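Local coordinates for probable adhesion protein (Pseudomonas aeruginosa PAO1, PDB 6R3Z) that binds divalent metal ions such as ferrous iron and manganese, and probably delivers them to a membrane transporter as a periplasmic solute-binding protein of the bacterial family 9, at residues H111-I116 / L248-Y253; T12-Y17 / G254-G259; R153-D158 / E264-L269; N62-D67 / E86-V91; A174-A179 / K221-E226. All blocks are in the same frame, centred on the assembly; numbering follows the deposited sequence. Where two conformers were deposited one is given.

Contact 1 of 5, residues H111-I116 / L248-Y253. With NI (nickel (II) ion), chain B.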
# COMPACT_ATOMS: atom_id res chain seq x y z
N HIS A 111 2.11 -5.23 -2.53
CA HIS A 111 1.57 -4.29 -1.52
C HIS A 111 2.46 -4.10 -0.29
O HIS A 111 1.96 -4.07 0.84
CB HIS A 111 0.15 -4.70 -1.11
CG HIS A 111 -0.80 -4.77 -2.25
ND1 HIS A 111 -0.96 -5.94 -2.98
CD2 HIS A 111 -1.65 -3.83 -2.75
CE1 HIS A 111 -1.88 -5.67 -3.90
NE2 HIS A 111 -2.31 -4.41 -3.81
N THR A 112 3.79 -3.97 -0.51
CA THR A 112 4.78 -3.80 0.57
C THR A 112 4.51 -2.52 1.39
O THR A 112 4.81 -2.47 2.59
CB THR A 112 6.20 -3.76 -0.01
OG1 THR A 112 6.30 -2.62 -0.88
CG2 THR A 112 6.57 -5.06 -0.77
N PHE A 113 3.91 -1.48 0.73
CA PHE A 113 3.57 -0.21 1.40
C PHE A 113 2.51 -0.39 2.50
O PHE A 113 2.37 0.49 3.34
CB PHE A 113 3.16 0.87 0.40
CG PHE A 113 2.18 0.39 -0.65
CD1 PHE A 113 0.80 0.48 -0.43
CD2 PHE A 113 2.63 -0.14 -1.86
CE1 PHE A 113 -0.10 0.05 -1.41
CE2 PHE A 113 1.72 -0.58 -2.83
CZ PHE A 113 0.36 -0.50 -2.59
N LEU A 114 1.77 -1.51 2.51
CA LEU A 114 0.78 -1.72 3.57
C LEU A 114 1.38 -2.57 4.70
O LEU A 114 0.83 -3.59 5.08
CB LEU A 114 -0.56 -2.26 3.03
CG LEU A 114 -1.25 -1.36 2.00
CD1 LEU A 114 -2.38 -2.08 1.30
CD2 LEU A 114 -1.73 -0.06 2.61
N SER A 115 2.55 -2.18 5.17
CA SER A 115 3.29 -2.81 6.26
C SER A 115 4.08 -1.70 6.90
O SER A 115 4.71 -0.92 6.18
CB SER A 115 4.26 -3.85 5.71
OG SER A 115 5.30 -4.15 6.65
N ILE A 116 4.08 -1.65 8.24
CA ILE A 116 4.85 -0.62 8.93
C ILE A 116 6.35 -0.89 8.76
O ILE A 116 7.10 0.03 8.43
CB ILE A 116 4.42 -0.51 10.43
CG1 ILE A 116 2.95 0.02 10.57
CG2 ILE A 116 5.42 0.36 11.25
CD1 ILE A 116 2.67 1.44 10.04
N LEU A 248 -10.96 -2.13 4.96
CA LEU A 248 -9.61 -1.56 5.02
C LEU A 248 -9.33 -0.65 3.84
O LEU A 248 -9.98 -0.76 2.78
CB LEU A 248 -8.56 -2.69 5.09
CG LEU A 248 -8.63 -3.67 6.28
CD1 LEU A 248 -7.61 -4.78 6.10
CD2 LEU A 248 -8.41 -2.96 7.65
N SER A 249 -8.34 0.22 4.02
CA SER A 249 -7.91 1.16 3.01
C SER A 249 -6.63 0.68 2.32
O SER A 249 -5.63 0.38 2.98
CB SER A 249 -7.68 2.54 3.61
OG SER A 249 -7.21 3.43 2.62
N HIS A 250 -6.63 0.71 0.98
CA HIS A 250 -5.46 0.42 0.14
C HIS A 250 -4.60 1.74 0.08
O HIS A 250 -3.54 1.75 -0.55
CB HIS A 250 -5.98 0.09 -1.27
CG HIS A 250 -5.00 -0.56 -2.22
ND1 HIS A 250 -3.89 0.13 -2.72
CD2 HIS A 250 -5.10 -1.74 -2.88
CE1 HIS A 250 -3.34 -0.68 -3.62
NE2 HIS A 250 -4.02 -1.82 -3.73
N ILE A 251 -5.09 2.85 0.70
CA ILE A 251 -4.44 4.19 0.71
C ILE A 251 -4.24 4.61 -0.78
O ILE A 251 -3.11 4.82 -1.25
CB ILE A 251 -3.15 4.21 1.59
CG1 ILE A 251 -3.41 3.45 2.95
CG2 ILE A 251 -2.69 5.69 1.80
CD1 ILE A 251 -2.21 3.32 3.93
N SER A 252 -5.35 4.61 -1.54
CA SER A 252 -5.30 4.87 -2.97
C SER A 252 -6.40 5.82 -3.45
O SER A 252 -6.48 6.05 -4.65
CB SER A 252 -5.45 3.55 -3.72
OG SER A 252 -6.78 3.06 -3.58
N TYR A 253 -7.22 6.35 -2.54
CA TYR A 253 -8.36 7.22 -2.92
C TYR A 253 -8.18 8.68 -2.51
O TYR A 253 -7.83 8.95 -1.38
CB TYR A 253 -9.64 6.66 -2.25
CG TYR A 253 -10.91 7.31 -2.74
CD1 TYR A 253 -11.54 6.86 -3.90
CD2 TYR A 253 -11.48 8.38 -2.06
CE1 TYR A 253 -12.70 7.47 -4.38
CE2 TYR A 253 -12.64 9.00 -2.54
CZ TYR A 253 -13.24 8.54 -3.69
OH TYR A 253 -14.40 9.12 -4.16
NI NI B . -3.60 -3.36 -5.25

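Contact 2 of 5, residues T12-Y17 / G254-G259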
# COMPACT_ATOMS: atom_id res chain seq x y z
N THR A 12 4.34 7.54 -7.63
CA THR A 12 3.32 6.82 -8.39
C THR A 12 2.02 6.54 -7.63
O THR A 12 0.96 6.52 -8.25
CB THR A 12 3.91 5.52 -8.96
OG1 THR A 12 4.19 4.64 -7.87
CG2 THR A 12 5.19 5.74 -9.78
N LEU A 13 2.13 6.17 -6.35
CA LEU A 13 1.00 5.80 -5.50
C LEU A 13 0.99 6.69 -4.26
O LEU A 13 2.06 7.15 -3.82
CB LEU A 13 1.08 4.32 -5.08
CG LEU A 13 1.29 3.29 -6.22
CD1 LEU A 13 1.70 1.94 -5.67
CD2 LEU A 13 0.03 3.14 -7.10
N HIS A 14 -0.20 6.90 -3.67
CA HIS A 14 -0.39 7.75 -2.49
C HIS A 14 0.62 7.50 -1.37
O HIS A 14 1.20 8.48 -0.88
CB HIS A 14 -1.82 7.67 -1.94
CG HIS A 14 -2.85 8.26 -2.85
ND1 HIS A 14 -3.25 7.61 -4.00
CD2 HIS A 14 -3.54 9.41 -2.73
CE1 HIS A 14 -4.18 8.38 -4.54
NE2 HIS A 14 -4.36 9.49 -3.83
N PRO A 15 0.89 6.23 -0.95
CA PRO A 15 1.86 6.01 0.15
C PRO A 15 3.22 6.60 -0.16
O PRO A 15 3.83 7.16 0.74
CB PRO A 15 1.90 4.49 0.29
CG PRO A 15 0.53 4.05 -0.16
CD PRO A 15 0.30 4.94 -1.37
N TYR A 16 3.67 6.52 -1.45
CA TYR A 16 4.98 7.06 -1.85
C TYR A 16 5.00 8.58 -1.78
O TYR A 16 6.02 9.14 -1.39
CB TYR A 16 5.46 6.51 -3.19
CG TYR A 16 5.63 5.00 -3.10
CD1 TYR A 16 6.81 4.44 -2.61
CD2 TYR A 16 4.58 4.14 -3.39
CE1 TYR A 16 6.95 3.06 -2.44
CE2 TYR A 16 4.69 2.76 -3.21
CZ TYR A 16 5.88 2.22 -2.73
OH TYR A 16 5.97 0.86 -2.55
N TYR A 17 3.86 9.24 -2.07
CA TYR A 17 3.77 10.70 -1.90
C TYR A 17 4.03 11.01 -0.40
O TYR A 17 4.83 11.90 -0.07
CB TYR A 17 2.38 11.24 -2.29
CG TYR A 17 2.32 12.75 -2.20
CD1 TYR A 17 2.04 13.39 -0.99
CD2 TYR A 17 2.65 13.55 -3.30
CE1 TYR A 17 2.04 14.78 -0.89
CE2 TYR A 17 2.66 14.94 -3.21
CZ TYR A 17 2.37 15.55 -1.99
OH TYR A 17 2.35 16.91 -1.88
N GLY A 254 -8.55 9.61 -3.40
CA GLY A 254 -8.56 11.02 -3.04
C GLY A 254 -7.25 11.77 -3.19
O GLY A 254 -6.38 11.31 -3.92
N ASP A 255 -7.15 12.95 -2.57
CA ASP A 255 -5.97 13.83 -2.65
C ASP A 255 -4.69 13.22 -2.10
O ASP A 255 -4.72 12.42 -1.16
CB ASP A 255 -6.21 15.17 -1.92
CG ASP A 255 -7.38 16.03 -2.39
OD1 ASP A 255 -7.91 15.78 -3.51
OD2 ASP A 255 -7.76 16.96 -1.65
N TYR A 256 -3.55 13.66 -2.65
CA TYR A 256 -2.25 13.27 -2.12
C TYR A 256 -1.97 14.22 -0.95
O TYR A 256 -2.33 15.39 -1.00
CB TYR A 256 -1.15 13.45 -3.17
CG TYR A 256 -1.33 12.55 -4.36
CD1 TYR A 256 -0.95 11.21 -4.31
CD2 TYR A 256 -1.87 13.03 -5.55
CE1 TYR A 256 -1.11 10.36 -5.40
CE2 TYR A 256 -2.05 12.19 -6.65
CZ TYR A 256 -1.64 10.87 -6.58
OH TYR A 256 -1.74 10.05 -7.67
N SER A 257 -1.36 13.70 0.12
CA SER A 257 -1.02 14.50 1.29
C SER A 257 0.08 13.82 2.05
O SER A 257 0.17 12.58 2.04
CB SER A 257 -2.24 14.73 2.20
OG SER A 257 -2.50 13.65 3.09
N ALA A 258 0.92 14.61 2.71
CA ALA A 258 2.03 14.07 3.50
C ALA A 258 1.50 13.12 4.61
O ALA A 258 2.06 12.04 4.76
CB ALA A 258 2.84 15.20 4.10
N GLY A 259 0.39 13.48 5.28
CA GLY A 259 -0.18 12.69 6.37
C GLY A 259 -1.09 11.53 6.02
O GLY A 259 -1.42 10.74 6.91
O HOH W 1 0.83 9.49 -8.92
O HOH W 2 -0.53 10.69 -0.10

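Contact 3 of 5, residues R153-D158 / E264-L269. With EDO (1,2-ethanediol), chain I.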
# COMPACT_ATOMS: atom_id res chain seq x y z
N ARG A 153 6.50 3.66 13.96
CA ARG A 153 6.62 2.68 15.06
C ARG A 153 5.61 3.02 16.17
O ARG A 153 4.96 2.12 16.71
CB ARG A 153 8.05 2.65 15.61
CG ARG A 153 9.04 1.94 14.70
CD ARG A 153 10.37 1.66 15.39
NE ARG A 153 11.08 2.90 15.74
CZ ARG A 153 11.96 3.52 14.96
NH1 ARG A 153 12.54 4.64 15.36
NH2 ARG A 153 12.27 3.01 13.77
N ALA A 154 5.45 4.32 16.48
CA ALA A 154 4.53 4.81 17.51
C ALA A 154 3.07 4.53 17.15
O ALA A 154 2.31 4.11 18.01
CB ALA A 154 4.76 6.30 17.77
N LEU A 155 2.71 4.72 15.87
CA LEU A 155 1.40 4.44 15.30
C LEU A 155 1.09 2.95 15.55
O LEU A 155 -0.01 2.60 15.98
CB LEU A 155 1.54 4.72 13.79
CG LEU A 155 0.36 4.68 12.89
CD1 LEU A 155 0.69 5.49 11.65
CD2 LEU A 155 0.04 3.25 12.45
N ARG A 156 2.07 2.07 15.26
CA ARG A 156 1.91 0.63 15.41
C ARG A 156 1.76 0.25 16.89
O ARG A 156 0.85 -0.50 17.25
CB ARG A 156 3.07 -0.12 14.74
CG ARG A 156 2.91 -1.64 14.82
CD ARG A 156 3.98 -2.38 14.07
NE ARG A 156 3.82 -3.83 14.22
CZ ARG A 156 4.33 -4.55 15.21
NH1 ARG A 156 5.08 -3.97 16.15
NH2 ARG A 156 4.12 -5.86 15.26
N ALA A 157 2.62 0.84 17.76
CA ALA A 157 2.58 0.62 19.21
C ALA A 157 1.21 1.04 19.78
O ALA A 157 0.64 0.29 20.57
CB ALA A 157 3.70 1.40 19.90
N ASP A 158 0.68 2.21 19.34
CA ASP A 158 -0.61 2.75 19.80
C ASP A 158 -1.77 1.81 19.43
O ASP A 158 -2.63 1.53 20.27
CB ASP A 158 -0.85 4.17 19.28
CG ASP A 158 0.03 5.23 19.92
OD1 ASP A 158 0.63 4.95 20.99
OD2 ASP A 158 0.11 6.35 19.37
N GLU A 264 -4.37 6.78 7.50
CA GLU A 264 -5.07 5.57 7.02
C GLU A 264 -4.47 4.29 7.56
O GLU A 264 -5.22 3.34 7.81
CB GLU A 264 -5.20 5.59 5.51
CG GLU A 264 -5.92 6.87 5.09
CD GLU A 264 -6.46 6.96 3.69
OE1 GLU A 264 -6.31 5.98 2.92
OE2 GLU A 264 -7.03 8.03 3.36
N MET A 265 -3.12 4.24 7.78
CA MET A 265 -2.54 3.04 8.39
C MET A 265 -3.00 2.89 9.84
O MET A 265 -3.25 1.77 10.27
CB MET A 265 -1.02 3.02 8.33
CG MET A 265 -0.49 2.53 7.03
SD MET A 265 -0.98 0.83 6.50
CE MET A 265 -0.10 -0.18 7.67
N ALA A 266 -3.12 4.02 10.58
CA ALA A 266 -3.60 3.97 11.97
C ALA A 266 -5.03 3.36 11.97
O ALA A 266 -5.29 2.42 12.73
CB ALA A 266 -3.61 5.37 12.59
N ARG A 267 -5.90 3.81 11.04
CA ARG A 267 -7.26 3.28 10.92
C ARG A 267 -7.26 1.80 10.50
O ARG A 267 -8.06 1.03 11.05
CB ARG A 267 -8.12 4.16 10.01
CG ARG A 267 -8.41 5.51 10.70
CD ARG A 267 -9.72 6.12 10.23
NE ARG A 267 -9.62 6.66 8.88
CZ ARG A 267 -9.27 7.91 8.60
NH1 ARG A 267 -8.97 8.76 9.57
NH2 ARG A 267 -9.22 8.32 7.34
N ASN A 268 -6.33 1.40 9.61
CA ASN A 268 -6.19 0.00 9.16
C ASN A 268 -5.84 -0.90 10.36
O ASN A 268 -6.52 -1.88 10.63
CB ASN A 268 -5.11 -0.11 8.10
CG ASN A 268 -5.65 0.20 6.71
OD1 ASN A 268 -6.87 0.34 6.52
ND2 ASN A 268 -4.76 0.29 5.74
N LEU A 269 -4.79 -0.53 11.10
CA LEU A 269 -4.39 -1.28 12.29
C LEU A 269 -5.49 -1.34 13.36
O LEU A 269 -5.67 -2.39 13.98
CB LEU A 269 -3.07 -0.72 12.85
CG LEU A 269 -1.81 -0.93 11.96
CD1 LEU A 269 -0.58 -0.30 12.59
CD2 LEU A 269 -1.52 -2.41 11.72
C1 EDO I . -2.80 7.22 23.60
O1 EDO I . -3.93 7.03 22.75
C2 EDO I . -1.60 6.42 23.05
O2 EDO I . -1.92 5.04 22.93

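Contact 4 of 5, residues N62-D67 / E86-V91. With NI (nickel (II) ion), chain B.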
# COMPACT_ATOMS: atom_id res chain seq x y z
N ASN A 62 7.58 1.77 -6.80
CA ASN A 62 7.26 0.61 -5.99
C ASN A 62 8.09 -0.52 -6.66
O ASN A 62 8.80 -1.26 -5.97
CB ASN A 62 5.73 0.33 -6.05
CG ASN A 62 5.36 -1.09 -5.66
OD1 ASN A 62 5.24 -1.98 -6.52
ND2 ASN A 62 5.21 -1.34 -4.35
N GLY A 63 8.03 -0.58 -7.99
CA GLY A 63 8.83 -1.48 -8.83
C GLY A 63 8.74 -2.97 -8.60
O GLY A 63 9.57 -3.73 -9.13
N VAL A 64 7.75 -3.42 -7.82
CA VAL A 64 7.58 -4.86 -7.53
C VAL A 64 6.20 -5.38 -7.98
O VAL A 64 5.82 -6.50 -7.63
CB VAL A 64 7.91 -5.22 -6.06
CG1 VAL A 64 9.41 -5.06 -5.79
CG2 VAL A 64 7.06 -4.42 -5.06
N GLY A 65 5.50 -4.59 -8.77
CA GLY A 65 4.22 -5.01 -9.34
C GLY A 65 3.07 -4.05 -9.17
O GLY A 65 1.99 -4.29 -9.75
N HIS A 66 3.23 -2.96 -8.37
CA HIS A 66 2.11 -2.04 -8.21
C HIS A 66 2.21 -0.74 -9.03
O HIS A 66 1.31 0.10 -8.94
CB HIS A 66 1.80 -1.70 -6.73
CG HIS A 66 0.32 -1.73 -6.46
ND1 HIS A 66 -0.55 -0.92 -7.16
CD2 HIS A 66 -0.40 -2.55 -5.66
CE1 HIS A 66 -1.76 -1.23 -6.73
NE2 HIS A 66 -1.73 -2.21 -5.83
N ASP A 67 3.25 -0.58 -9.84
CA ASP A 67 3.30 0.61 -10.68
C ASP A 67 4.00 0.33 -12.02
O ASP A 67 4.83 1.13 -12.48
CB ASP A 67 3.87 1.85 -9.94
CG ASP A 67 5.25 1.68 -9.33
OD1 ASP A 67 5.88 0.61 -9.54
OD2 ASP A 67 5.68 2.60 -8.61
N GLU A 86 14.37 2.46 -6.85
CA GLU A 86 13.64 1.21 -6.59
C GLU A 86 13.44 1.16 -5.05
O GLU A 86 14.34 0.76 -4.30
CB GLU A 86 14.41 -0.01 -7.13
CG GLU A 86 14.50 -0.06 -8.65
CD GLU A 86 13.22 -0.35 -9.43
OE1 GLU A 86 12.20 -0.73 -8.80
OE2 GLU A 86 13.24 -0.20 -10.67
N ALA A 87 12.28 1.67 -4.58
CA ALA A 87 12.01 1.79 -3.13
C ALA A 87 12.12 0.48 -2.35
O ALA A 87 12.43 0.51 -1.15
CB ALA A 87 10.62 2.39 -2.92
N ASN A 88 11.81 -0.64 -3.00
CA ASN A 88 11.76 -1.95 -2.36
C ASN A 88 13.06 -2.74 -2.43
O ASN A 88 13.07 -3.92 -2.06
CB ASN A 88 10.60 -2.75 -2.96
CG ASN A 88 9.27 -2.29 -2.42
OD1 ASN A 88 8.98 -2.45 -1.23
ND2 ASN A 88 8.46 -1.64 -3.25
N ALA A 89 14.16 -2.10 -2.88
CA ALA A 89 15.47 -2.77 -3.04
C ALA A 89 15.92 -3.61 -1.84
O ALA A 89 16.54 -4.66 -2.04
CB ALA A 89 16.54 -1.77 -3.41
N LYS A 90 15.59 -3.18 -0.59
CA LYS A 90 16.01 -3.88 0.64
C LYS A 90 14.87 -4.60 1.41
O LYS A 90 15.11 -5.12 2.51
CB LYS A 90 16.76 -2.90 1.57
CG LYS A 90 17.84 -2.03 0.91
CD LYS A 90 19.09 -2.81 0.51
CE LYS A 90 20.17 -1.90 -0.02
NZ LYS A 90 20.88 -1.16 1.06
N VAL A 91 13.65 -4.65 0.84
CA VAL A 91 12.46 -5.23 1.47
C VAL A 91 12.27 -6.75 1.25
O VAL A 91 12.18 -7.18 0.09
CB VAL A 91 11.18 -4.45 1.05
CG1 VAL A 91 9.91 -5.10 1.62
CG2 VAL A 91 11.26 -2.98 1.45
NI NI B . -3.60 -3.36 -5.25
O HOH W 3 11.61 -1.36 -5.83

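Contact 5 of 5, residues A174-A179 / K221-E226. With NI (nickel (II) ion), chain B.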
# COMPACT_ATOMS: atom_id res chain seq x y z
N ALA A 174 -10.10 -13.75 5.53
CA ALA A 174 -10.18 -13.63 4.08
C ALA A 174 -10.16 -12.12 3.73
O ALA A 174 -10.51 -11.28 4.56
CB ALA A 174 -11.45 -14.27 3.55
N THR A 175 -9.72 -11.77 2.51
CA THR A 175 -9.72 -10.39 2.04
C THR A 175 -10.29 -10.37 0.62
O THR A 175 -10.19 -11.38 -0.09
CB THR A 175 -8.35 -9.69 2.10
OG1 THR A 175 -7.46 -10.20 1.08
CG2 THR A 175 -7.69 -9.74 3.49
N ILE A 176 -10.87 -9.24 0.18
CA ILE A 176 -11.38 -9.15 -1.21
C ILE A 176 -10.16 -8.93 -2.15
O ILE A 176 -9.97 -9.71 -3.09
CB ILE A 176 -12.40 -7.98 -1.35
CG1 ILE A 176 -13.70 -8.21 -0.53
CG2 ILE A 176 -12.73 -7.70 -2.85
CD1 ILE A 176 -14.54 -9.43 -0.88
N HIS A 177 -9.36 -7.88 -1.86
CA HIS A 177 -8.15 -7.50 -2.61
C HIS A 177 -6.95 -8.13 -1.90
O HIS A 177 -6.95 -8.21 -0.68
CB HIS A 177 -8.03 -5.97 -2.65
CG HIS A 177 -7.06 -5.43 -3.66
ND1 HIS A 177 -7.44 -5.20 -4.98
CD2 HIS A 177 -5.79 -4.99 -3.50
CE1 HIS A 177 -6.39 -4.66 -5.57
NE2 HIS A 177 -5.38 -4.48 -4.71
N GLY A 178 -5.97 -8.61 -2.66
CA GLY A 178 -4.78 -9.25 -2.07
C GLY A 178 -3.76 -8.26 -1.52
O GLY A 178 -2.56 -8.43 -1.74
N ALA A 179 -4.22 -7.23 -0.81
CA ALA A 179 -3.38 -6.12 -0.34
C ALA A 179 -2.83 -6.23 1.08
O ALA A 179 -1.99 -5.39 1.43
CB ALA A 179 -4.19 -4.82 -0.44
N LYS A 221 -13.58 -16.66 9.68
CA LYS A 221 -14.25 -15.84 10.69
C LYS A 221 -14.55 -14.43 10.23
O LYS A 221 -15.61 -13.87 10.56
CB LYS A 221 -13.46 -15.85 12.01
CG LYS A 221 -13.24 -17.24 12.63
CD LYS A 221 -14.54 -17.92 13.10
CE LYS A 221 -14.31 -19.34 13.56
NZ LYS A 221 -15.59 -20.02 13.92
N VAL A 222 -13.59 -13.80 9.54
CA VAL A 222 -13.73 -12.41 9.12
C VAL A 222 -13.32 -12.21 7.67
O VAL A 222 -12.50 -12.97 7.15
CB VAL A 222 -12.95 -11.42 10.05
CG1 VAL A 222 -13.33 -11.60 11.53
CG2 VAL A 222 -11.44 -11.51 9.87
N ILE A 223 -13.89 -11.18 7.04
CA ILE A 223 -13.51 -10.75 5.70
C ILE A 223 -13.22 -9.24 5.73
O ILE A 223 -14.00 -8.47 6.30
CB ILE A 223 -14.50 -11.18 4.57
CG1 ILE A 223 -13.92 -10.86 3.16
CG2 ILE A 223 -15.91 -10.57 4.77
CD1 ILE A 223 -14.45 -11.75 2.01
N PHE A 224 -12.07 -8.84 5.16
CA PHE A 224 -11.69 -7.44 5.03
C PHE A 224 -11.93 -7.00 3.60
O PHE A 224 -11.27 -7.50 2.67
CB PHE A 224 -10.23 -7.19 5.45
CG PHE A 224 -9.94 -7.48 6.90
CD1 PHE A 224 -10.35 -6.61 7.91
CD2 PHE A 224 -9.26 -8.64 7.27
CE1 PHE A 224 -10.09 -6.89 9.25
CE2 PHE A 224 -9.02 -8.93 8.62
CZ PHE A 224 -9.40 -8.04 9.60
N SER A 225 -12.91 -6.10 3.41
CA SER A 225 -13.25 -5.55 2.10
C SER A 225 -12.54 -4.20 1.83
O SER A 225 -11.83 -3.69 2.70
CB SER A 225 -14.77 -5.44 1.92
OG SER A 225 -15.32 -4.47 2.79
N GLU A 226 -12.73 -3.65 0.63
CA GLU A 226 -12.10 -2.39 0.23
C GLU A 226 -12.95 -1.17 0.47
O GLU A 226 -14.07 -1.08 -0.03
CB GLU A 226 -11.75 -2.43 -1.29
CG GLU A 226 -10.64 -3.42 -1.65
CD GLU A 226 -9.34 -3.06 -0.97
OE1 GLU A 226 -8.69 -2.08 -1.40
OE2 GLU A 226 -9.03 -3.70 0.05
NI NI B . -3.60 -3.36 -5.25
O HOH W 4 -10.03 -6.20 0.44

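Contact 1 of 5, residues H111-I116 / L248-Y253
His111 and His250 bring their NE2 atoms to 3.1 Å of each other without a hydrogen bond, because both nitrogens are ligands of the same nickel ion, each 2.2 Å from it. The two imidazoles stand nearly upright to one another, planes at 80°, and CE1 of His250 lies at the edge of the His111 ring, in its plane. Both NE2 atoms are committed to the metal, while ND1 of His111 has its polar partner in Asn109, just before segment 111-116. Phe113 wedges in beside them: its CG is held between the backbone N and the carbonyl carbon (chi1 46°), and the ring presents its CZ edge to His250 CE1 at 3.8 Å. One face of the same phenyl ring lies over CA of His111. Further from the ion the contact turns apolar, where Leu114 CD2 meets Ile251 CD1 at 3.7 Å, the two side chains running past each other in opposite directions. Next to His250 in the chain, Ser249 OG accepts from Ile251 N in an ST turn and is also hydrogen-bonded to Glu264 of helix 260-277. With His41, His66, His177 and His199 completing the shell, this is an all-histidine, six-coordinate metal site in the cleft of a solute-binding protein.

Contact 2 of 5, residues T12-Y17 / G254-G259
With CG of His14 anti to its carbonyl carbon (chi1 -68°) and Tyr256 CG likewise anti to its own carbonyl carbon, the two rings come face to face. Their centroids lie 4.2 Å apart and the planes are inclined by 21°; Tyr256 CE1 sits over the centre of the imidazole, whereas His14 NE2 falls toward the rim of the phenol. The imidazole is also gripped at its edge, since NE2 donates to Gly254 O over 2.7 Å. That bond lies close to the ring plane but reaches the carbonyl from above its plane. Tyr17 turns a ring face to Tyr256 CB, which sits over the ring centre, 3.7 Å from the centroid, in a CH-pi contact only 13° off the normal. Two waters bridge the segments. One donates to Tyr256 OH and, weakly, to Thr12 O; the other donates to His14 O and accepts from Ser257 N. The phenol hydroxyl of Tyr256 is further bonded to Ile34 O. The contact thus fastens the first turn of helix 14-24 to the loop leading into helix 260-277, with Tyr17 and Tyr256 resting on strands 8-11 and 29-32 of the N-terminal sheet.

Contact 3 of 5, residues R153-D158 / E264-L269
Leu155 is the first residue of 153-158 to meet helix 264-269, and it carries most of the contact. Its CG, anti to the backbone N (chi1 -174°), swings the isobutyl group across to the other helix, where CD2 reaches Leu269 CD1 at 3.6 Å. The two leucine side chains cross at about a right angle. The same methyl lies 3.7 Å from Ala266 CA, and CG approaches Ala266 CB at 4.0 Å, so the small alanine lets the branch settle close to the backbone of the second helix. Met265 adds its CB, 4.3 Å from Leu155 CD2, before its chain bends away. The two segments run nearly parallel, their axes 9.6 Å apart at closest approach and crossing at -25°; they are parts of the long helix 138-160, which links the two lobes in metal-binding proteins of this family, and of the C-terminal helix 260-277. One residue on, Arg156 offers CA and CB to Leu269 CD1, while its extended chain carries the guanidinium group to Glu186 O. Ile116 of helix 116-133 packs against Leu155, Arg156 and Met265. At the end of the segment, Asp158 OD1 receives a weak hydrogen bond from O2 of a 1,2-ethanediol molecule, which is also held by Arg162.

Contact 4 of 5, residues N62-D67 / E86-V91
Asn88 and Asn62 dominate this contact, joined by a hydrogen bond from Asn88 ND2 to Asn62 O. It is 2.8 Å long and nearly straight (167°); the acceptor lies in the amide plane of Asn88, and the donor is tilted slightly from the carbonyl plane. The side-chain amides of the two residues are turned 77° against each other, and their ND2 atoms, both donors, come close without bonding. Outside the segments, Asn88 OD1 pairs with Thr112 OG1, and Asn62 ND2 with Tyr16 OH and Pro110 O. Asn62 CG lies anti to the backbone N (chi1 160°), which folds OD1 back over its own loop to accept from Val64 N, as an Asx turn, and from His66 N at 2.9 Å, the two donors arriving from opposite faces of the amide. Glu86 is the next largest contributor. Its bent chain sets OE1 3.5 Å from Gly63 CA, and a water donates to both Glu86 OE1 and Asn62 O while accepting from Asn88 N. Val64 CG2 rests 3.6 Å from Asn88 ND2. Asp67 folds back on the start of the segment, taking Asn62 N on OD2 and Gly63 N on OD1, each on the syn side of its carboxylate; OD2 is also bonded to Thr12 OG1. Such a network fixes the loop following strand 58-61, whose His66 NE2 binds nickel at 2.3 Å in the six-histidine site.

Contact 5 of 5, residues A174-A179 / K221-E226
Ala174 and Thr175 pair with Ile223 and Phe224 in the all-parallel, four-stranded C-terminal sheet, which runs 193-194, 172-175, 220-226, 244-248, the same strand order as in the N-terminal sheet. Three backbone hydrogen bonds join them: Ala174 N donates to Val222 O at 3.0 Å, Phe224 N to Ala174 O, and Ile176 N to Phe224 O at 3.1 Å. The carbonyl of Ala174 also takes a CA-H...O contact from Ile223, and that of Phe224 one from Thr175. Past the end of strand 172-175, a water bridges the segments: accepting from His177 N, it donates to Phe224 O and, over 2.7 Å, to Glu226 OE2, also bonded to Tyr180 OH. Ser225 OG finds Ser247 on the adjoining strand 244-248. On the side bearing Ala174 and Ile223, Ile176 CD1 packs on Ile223 CD1 at 3.7 Å, next to helix 234-241; on the other, Thr175 CG2 lies at the edge of the Phe224 ring. Thr175 OG1, set between its backbone N and carbonyl carbon (chi1 72°), donates to His177 O from above the carbonyl plane. His177 CB meets the carboxylate carbon CD of Glu226 at 3.6 Å, while His177 NE2 binds nickel at 2.2 Å.

Contact 1, about 3 Å from the chain centre, is the hub of the set: contacts 2, 3, 4 and 5 all touch it, with centres 11 to 14 Å away. Contacts 4 and 5 lie on opposite sides of the chain's centre, their centres about 23 Å apart, contact 4 in loops after N-terminal strands, contact 5 within the C-terminal sheet and just past it; each supplies one histidine to the nickel ion, and contact 1 two. Along the chain, contact 2 encloses contacts 1, 4 and 5, while contact 3 crosses contacts 1 and 2. Contact 2 uses the loop before helix 260-277, contact 3 that helix itself. Loops from both lobes thus grip the metal, consistent with closure around it.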